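Side-chain contacts in N5-carboxyaminoimidazole ribonucleotide synthetase (Bacillus anthracis, PDB 3QFF), which probably catalyses the ATP- and bicarbonate-dependent carboxylation of 5-aminoimidazole ribonucleotide to its N5-carboxy form in purine biosynthesis, and binds ADP: residues 284-287 and 288-292; 295-298 and 299-302; 362-365 and 366-369. All blocks are in the same frame, centred on the assembly; numbering follows the deposited sequence.

Contact 1 of 3, residues 284-287 and 288-292; sequences HYTQ and DACET
Cys-290 brings its sulfur against the ring of Tyr-285, with SG of Cys-290 3.7 Å from CE2 of Tyr-285. SG of Cys-290 is 4.9 Å from the centroid of the Tyr-285 ring and 63° off the ring normal, an oblique sulfur-aromatic contact. SG of Cys-290 also touches CG2 of Thr-286 at 4.0 Å. That methyl lies over one face of the Tyr-285 ring, displaced toward the rim. CB of Ala-289 meets the ring at its edge, 4.5 Å from CD2 of Tyr-285. CG of Tyr-285 stands between the backbone N and the carbonyl carbon (chi1 77°), which sets the ring beside these three residues.

The backbone makes a short helix, 286-289, within the ATP-grasp family region. O of Tyr-285 takes two N-H groups: N of Ala-289 at 3.1 Å, nearly along the C=O axis, and N of Asp-288 at 3.3 Å, from above the carbonyl plane. The bond from Cys-290 N to Thr-286 O is weak, and Cys-290 is where the chain leaves the helix. Further out, OG1 of Thr-286 bonds to Gly-283 O and Gln-294 N. OD2 of Asp-288 is gripped by His-342 and Asn-359. Phe-212 of strand 209-220 packs on Tyr-285, Thr-286 and Cys-290.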
loop_
_atom_site.group_PDB
_atom_site.type_symbol
_atom_site.label_atom_id
_atom_site.label_comp_id
_atom_site.label_asym_id
_atom_site.label_seq_id
_atom_site.Cartn_x
_atom_site.Cartn_y
_atom_site.Cartn_z
ATOM N N HIS A 284 11.333 3.961 -4.870
ATOM C CA HIS A 284 10.135 4.343 -4.089
ATOM C C HIS A 284 8.950 4.759 -4.962
ATOM O O HIS A 284 7.785 4.634 -4.542
ATOM C CB HIS A 284 10.454 5.475 -3.099
ATOM C CG HIS A 284 11.399 5.091 -2.003
ATOM N ND1 HIS A 284 11.719 3.782 -1.710
ATOM C CD2 HIS A 284 12.053 5.853 -1.092
ATOM C CE1 HIS A 284 12.555 3.755 -0.688
ATOM N NE2 HIS A 284 12.768 4.999 -0.289
ATOM N N TYR A 285 9.246 5.254 -6.168
ATOM C CA TYR A 285 8.186 5.571 -7.132
ATOM C C TYR A 285 7.216 4.408 -7.353
ATOM O O TYR A 285 6.050 4.633 -7.658
ATOM C CB TYR A 285 8.778 5.995 -8.484
ATOM C CG TYR A 285 9.297 4.855 -9.335
ATOM C CD1 TYR A 285 10.623 4.423 -9.236
ATOM C CD2 TYR A 285 8.465 4.229 -10.271
ATOM C CE1 TYR A 285 11.106 3.384 -10.040
ATOM C CE2 TYR A 285 8.928 3.194 -11.067
ATOM C CZ TYR A 285 10.250 2.781 -10.954
ATOM O OH TYR A 285 10.686 1.758 -11.748
ATOM N N THR A 286 7.706 3.173 -7.220
ATOM C CA THR A 286 6.901 1.983 -7.519
ATOM C C THR A 286 5.687 1.835 -6.589
ATOM O O THR A 286 4.732 1.148 -6.938
ATOM C CB THR A 286 7.710 0.676 -7.396
ATOM O OG1 THR A 286 8.244 0.559 -6.063
ATOM C CG2 THR A 286 8.832 0.641 -8.421
ATOM N N GLN A 287 5.750 2.454 -5.410
ATOM C CA GLN A 287 4.671 2.375 -4.421
ATOM C C GLN A 287 3.361 2.936 -4.929
ATOM O O GLN A 287 2.295 2.497 -4.507
ATOM C CB GLN A 287 5.039 3.159 -3.162
ATOM C CG GLN A 287 5.996 2.439 -2.224
ATOM C CD GLN A 287 6.189 3.225 -0.957
ATOM O OE1 GLN A 287 6.538 4.421 -0.985
ATOM N NE2 GLN A 287 5.930 2.580 0.166
ATOM N N ASP A 288 3.442 3.947 -5.789
ATOM C CA ASP A 288 2.233 4.604 -6.278
ATOM C C ASP A 288 2.019 4.461 -7.783
ATOM O O ASP A 288 0.892 4.562 -8.260
ATOM C CB ASP A 288 2.216 6.075 -5.821
ATOM C CG ASP A 288 2.167 6.204 -4.300
ATOM O OD1 ASP A 288 1.168 5.740 -3.702
ATOM O OD2 ASP A 288 3.128 6.745 -3.697
ATOM N N ALA A 289 3.089 4.185 -8.522
ATOM C CA ALA A 289 3.020 4.255 -9.992
ATOM C C ALA A 289 3.093 2.916 -10.716
ATOM O O ALA A 289 2.861 2.870 -11.930
ATOM C CB ALA A 289 4.092 5.184 -10.530
ATOM N N CYS A 290 3.426 1.841 -9.993
ATOM C CA CYS A 290 3.533 0.518 -10.612
ATOM C C CYS A 290 2.499 -0.443 -10.076
ATOM O O CYS A 290 1.933 -0.248 -9.008
ATOM C CB CYS A 290 4.928 -0.083 -10.411
ATOM S SG CYS A 290 6.196 0.714 -11.371
ATOM N N GLU A 291 2.297 -1.519 -10.823
ATOM C CA GLU A 291 1.353 -2.553 -10.453
ATOM C C GLU A 291 1.700 -3.268 -9.124
ATOM O O GLU A 291 0.796 -3.658 -8.383
ATOM C CB GLU A 291 1.223 -3.529 -11.622
ATOM C CG GLU A 291 0.005 -4.389 -11.537
ATOM C CD GLU A 291 -0.246 -5.154 -12.811
ATOM O OE1 GLU A 291 -0.669 -6.328 -12.700
ATOM O OE2 GLU A 291 -0.003 -4.590 -13.909
ATOM N N THR A 292 2.997 -3.422 -8.827
ATOM C CA THR A 292 3.493 -3.921 -7.532
ATOM C C THR A 292 4.620 -3.006 -7.072
ATOM O O THR A 292 5.429 -2.591 -7.884
ATOM C CB THR A 292 4.122 -5.350 -7.655
ATOM O OG1 THR A 292 3.287 -6.195 -8.448
ATOM C CG2 THR A 292 4.305 -5.995 -6.265
#

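Contact 2 of 3, residues 295-298 and 299-302; sequences FGQH and IRAI
Chi1 of -178° sets the imidazole of His-298 trans to its backbone N, and chi1 of 66° in Ile-302 leaves CG2 beside that residue's own N. One turn apart, the two side chains meet. CG2 of Ile-302 lies over one face of the ring, offset toward the rim, in a CH-pi contact 4.3 Å from the centroid of the His-298 ring. NE2 of His-298 is the ring atom nearest CG2 of Ile-302, at 4.0 Å. Both ring nitrogens are engaged elsewhere, ND1 with Thr-257 and NE2 with Thr-80, which probably fixes the rotation of the ring.

Arg-300 runs extended from CG to NE and turns the edge of its guanidinium back to the preceding turn. NH1 of Arg-300 bonds to O of Gly-296 at 3.0 Å, with the oxygen close to the guanidinium plane. N of Arg-300 bonds to the same Gly-296 O at 3.2 Å. The two donors reach it from opposite faces of the carbonyl plane, so one main-chain oxygen serves a helical bond and a side-chain bond. OE1 of Gln-297 lies 3.7 Å from CD of Arg-300, while NE2 of Gln-297 bonds to Gly-308 O.

This is a buried turn of alpha-helix, with regular i to i+4 bonds. Helix 294-303 packs on several elements: Phe-295 and His-298 on helix 24-35, Gln-297 on strand 209-220, and Gln-297 and Ala-301 on strand 195-203.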
loop_
_atom_site.group_PDB
_atom_site.type_symbol
_atom_site.label_atom_id
_atom_site.label_comp_id
_atom_site.label_asym_id
_atom_site.label_seq_id
_atom_site.Cartn_x
_atom_site.Cartn_y
_atom_site.Cartn_z
ATOM N N PHE A 295 8.702 -3.113 -2.665
ATOM C CA PHE A 295 8.528 -3.726 -1.349
ATOM C C PHE A 295 7.651 -4.975 -1.367
ATOM O O PHE A 295 8.029 -6.019 -0.792
ATOM C CB PHE A 295 8.030 -2.683 -0.317
ATOM C CG PHE A 295 8.970 -1.516 -0.170
ATOM C CD1 PHE A 295 8.704 -0.290 -0.781
ATOM C CD2 PHE A 295 10.161 -1.681 0.530
ATOM C CE1 PHE A 295 9.616 0.765 -0.663
ATOM C CE2 PHE A 295 11.082 -0.650 0.649
ATOM C CZ PHE A 295 10.810 0.582 0.052
ATOM N N GLY A 296 6.483 -4.871 -2.002
ATOM C CA GLY A 296 5.645 -6.057 -2.234
ATOM C C GLY A 296 6.399 -7.125 -3.017
ATOM O O GLY A 296 6.240 -8.329 -2.752
ATOM N N GLN A 297 7.218 -6.695 -3.981
ATOM C CA GLN A 297 8.044 -7.622 -4.771
ATOM C C GLN A 297 9.094 -8.325 -3.927
ATOM O O GLN A 297 9.286 -9.533 -4.048
ATOM C CB GLN A 297 8.721 -6.921 -5.964
ATOM C CG GLN A 297 7.773 -6.517 -7.075
ATOM C CD GLN A 297 7.202 -7.714 -7.855
ATOM O OE1 GLN A 297 6.622 -8.639 -7.274
ATOM N NE2 GLN A 297 7.351 -7.681 -9.172
ATOM N N HIS A 298 9.772 -7.568 -3.072
ATOM C CA HIS A 298 10.836 -8.119 -2.232
ATOM C C HIS A 298 10.286 -9.199 -1.293
ATOM O O HIS A 298 10.897 -10.274 -1.138
ATOM C CB HIS A 298 11.533 -7.009 -1.428
ATOM C CG HIS A 298 12.671 -7.505 -0.588
ATOM N ND1 HIS A 298 13.932 -7.728 -1.096
ATOM C CD2 HIS A 298 12.734 -7.823 0.726
ATOM C CE1 HIS A 298 14.725 -8.163 -0.132
ATOM N NE2 HIS A 298 14.016 -8.245 0.983
ATOM N N ILE A 299 9.138 -8.913 -0.675
ATOM C CA ILE A 299 8.484 -9.900 0.196
ATOM C C ILE A 299 8.139 -11.191 -0.573
ATOM O O ILE A 299 8.468 -12.299 -0.120
ATOM C CB ILE A 299 7.228 -9.321 0.912
ATOM C CG1 ILE A 299 7.611 -8.181 1.877
ATOM C CG2 ILE A 299 6.482 -10.427 1.675
ATOM C CD1 ILE A 299 8.743 -8.523 2.882
ATOM N N ARG A 300 7.498 -11.046 -1.736
ATOM C CA ARG A 300 7.142 -12.201 -2.580
ATOM C C ARG A 300 8.372 -12.996 -2.981
ATOM O O ARG A 300 8.327 -14.214 -2.977
ATOM C CB ARG A 300 6.397 -11.775 -3.847
ATOM C CG ARG A 300 5.025 -11.191 -3.592
ATOM C CD ARG A 300 4.503 -10.423 -4.829
ATOM N NE ARG A 300 3.070 -10.154 -4.724
ATOM C CZ ARG A 300 2.516 -9.156 -4.027
ATOM N NH1 ARG A 300 3.267 -8.297 -3.352
ATOM N NH2 ARG A 300 1.187 -9.015 -3.996
ATOM N N ALA A 301 9.453 -12.300 -3.334
ATOM C CA ALA A 301 10.693 -12.931 -3.777
ATOM C C ALA A 301 11.327 -13.826 -2.704
ATOM O O ALA A 301 11.722 -14.965 -2.991
ATOM C CB ALA A 301 11.723 -11.868 -4.254
ATOM N N ILE A 302 11.436 -13.310 -1.483
ATOM C CA ILE A 302 12.082 -14.073 -0.418
ATOM C C ILE A 302 11.178 -15.190 0.129
ATOM O O ILE A 302 11.674 -16.207 0.617
ATOM C CB ILE A 302 12.615 -13.177 0.727
ATOM C CG1 ILE A 302 11.462 -12.505 1.475
ATOM C CG2 ILE A 302 13.663 -12.161 0.177
ATOM C CD1 ILE A 302 11.872 -11.824 2.778
#

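Contact 3 of 3, residues 362-365 and 366-369; sequences NDNI and EVAL
Asn-364 caps helix 365-374 with its side chain and lies against Val-367 and Glu-366. It is the N-cap residue, and just before it Asn-362 forms an Asx turn. Together they carry the chain from strand 354-361 into the helix. OD1 of Asn-364 accepts from Glu-366 N at 2.7 Å and from Val-367 N at 3.5 Å. Both bonds are weak, the first bent to 130° at the hydrogen. CG of Asn-364 is trans to its backbone N (chi1 178°), which carries the amide forward over the first turn.

The packed side is apolar. CG2 of Ile-365 meets CD1 of Leu-369 at 4.2 Å. Ile-365, Ala-368 and Leu-369 all rest on Val-317 of strand 316-322, and Ile-365 and Leu-369 also reach Ile-228 of strand 223-229.

The solvent side is more polar, and its side chains, Asn-364, Glu-366 and Val-367, are exposed. CB of Asn-364 touches CG2 of Val-367 at 3.8 Å. CB of Glu-366 lies 3.4 Å from OD1 of Asn-364. Beyond it the chain bends at chi2, and OE2 forms a salt bridge with Arg-232.

Asn-362 lies between the two sides. Its CB is 4.0 Å from CB of Ala-368. Its amide crosses Val-367 at about a right angle, with ND2 of Asn-362 3.4 Å from CG1 of Val-367. OD1 of Asn-362 accepts from Asn-364 N at 2.9 Å, in the carbonyl plane and on a lone pair.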
loop_
_atom_site.group_PDB
_atom_site.type_symbol
_atom_site.label_atom_id
_atom_site.label_comp_id
_atom_site.label_asym_id
_atom_site.label_seq_id
_atom_site.Cartn_x
_atom_site.Cartn_y
_atom_site.Cartn_z
ATOM N N ASN A 362 1.413 12.074 -12.741
ATOM C CA ASN A 362 0.845 12.912 -13.799
ATOM C C ASN A 362 1.009 12.233 -15.144
ATOM O O ASN A 362 2.003 11.526 -15.367
ATOM C CB ASN A 362 1.502 14.306 -13.820
ATOM C CG ASN A 362 0.630 15.354 -14.509
ATOM O OD1 ASN A 362 0.593 15.448 -15.733
ATOM N ND2 ASN A 362 -0.089 16.131 -13.716
ATOM N N ASP A 363 0.043 12.439 -16.041
ATOM C CA ASP A 363 0.148 11.927 -17.412
ATOM C C ASP A 363 1.352 12.517 -18.136
ATOM O O ASP A 363 1.926 11.879 -19.012
ATOM C CB ASP A 363 -1.117 12.227 -18.223
ATOM C CG ASP A 363 -2.307 11.375 -17.811
ATOM O OD1 ASP A 363 -3.439 11.898 -17.872
ATOM O OD2 ASP A 363 -2.126 10.190 -17.433
ATOM N N ASN A 364 1.729 13.738 -17.774
ATOM C CA ASN A 364 2.889 14.388 -18.385
ATOM C C ASN A 364 3.995 14.614 -17.353
ATOM O O ASN A 364 3.798 15.293 -16.338
ATOM C CB ASN A 364 2.462 15.685 -19.115
ATOM C CG ASN A 364 3.635 16.443 -19.750
ATOM O OD1 ASN A 364 4.756 16.449 -19.232
ATOM N ND2 ASN A 364 3.366 17.111 -20.873
ATOM N N ILE A 365 5.166 14.033 -17.613
ATOM C CA ILE A 365 6.286 14.122 -16.670
ATOM C C ILE A 365 6.739 15.557 -16.368
ATOM O O ILE A 365 7.085 15.881 -15.222
ATOM C CB ILE A 365 7.480 13.237 -17.115
ATOM C CG1 ILE A 365 7.267 11.795 -16.654
ATOM C CG2 ILE A 365 8.807 13.760 -16.554
ATOM C CD1 ILE A 365 7.318 11.606 -15.135
ATOM N N GLU A 366 6.725 16.418 -17.386
ATOM C CA GLU A 366 7.151 17.809 -17.199
ATOM C C GLU A 366 6.205 18.585 -16.273
ATOM O O GLU A 366 6.629 19.492 -15.569
ATOM C CB GLU A 366 7.328 18.533 -18.545
ATOM C CG GLU A 366 8.344 17.881 -19.511
ATOM C CD GLU A 366 9.787 17.844 -18.989
ATOM O OE1 GLU A 366 10.220 18.795 -18.290
ATOM O OE2 GLU A 366 10.503 16.851 -19.300
ATOM N N VAL A 367 4.933 18.200 -16.256
ATOM C CA VAL A 367 3.952 18.833 -15.380
ATOM C C VAL A 367 4.244 18.451 -13.927
ATOM O O VAL A 367 4.205 19.302 -13.034
ATOM C CB VAL A 367 2.514 18.458 -15.803
ATOM C CG1 VAL A 367 1.484 18.995 -14.811
ATOM C CG2 VAL A 367 2.220 18.997 -17.214
ATOM N N ALA A 368 4.579 17.177 -13.705
ATOM C CA ALA A 368 4.991 16.700 -12.384
ATOM C C ALA A 368 6.252 17.404 -11.899
ATOM O O ALA A 368 6.345 17.800 -10.728
ATOM C CB ALA A 368 5.185 15.179 -12.395
ATOM N N LEU A 369 7.225 17.567 -12.796
ATOM C CA LEU A 369 8.442 18.309 -12.451
ATOM C C LEU A 369 8.125 19.740 -12.036
ATOM O O LEU A 369 8.659 20.239 -11.043
ATOM C CB LEU A 369 9.460 18.283 -13.596
ATOM C CG LEU A 369 10.210 16.955 -13.778
ATOM C CD1 LEU A 369 11.069 16.995 -15.036
ATOM C CD2 LEU A 369 11.050 16.631 -12.557
#

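Contacts 1 and 2 are buried and follow each other along the chain. They touch directly: Thr-292 packs on Gln-297 and Arg-300, and His-284 and Gln-287 meet Phe-295. Both also reach helix 24-35 and strand 209-220. Contact 3 lies further from the centre of the chain and is partly exposed. It touches neither of the others; its nearest atoms are about 8 Å from contact 1 and about 18 Å from contact 2. The chemistry follows position. Contact 1 sets sulfur and a methyl against an aromatic ring around a short helix. Contact 2 doubles the bonding of one carbonyl inside a regular helix. Contact 3 uses asparagine amides to start a helix at the surface.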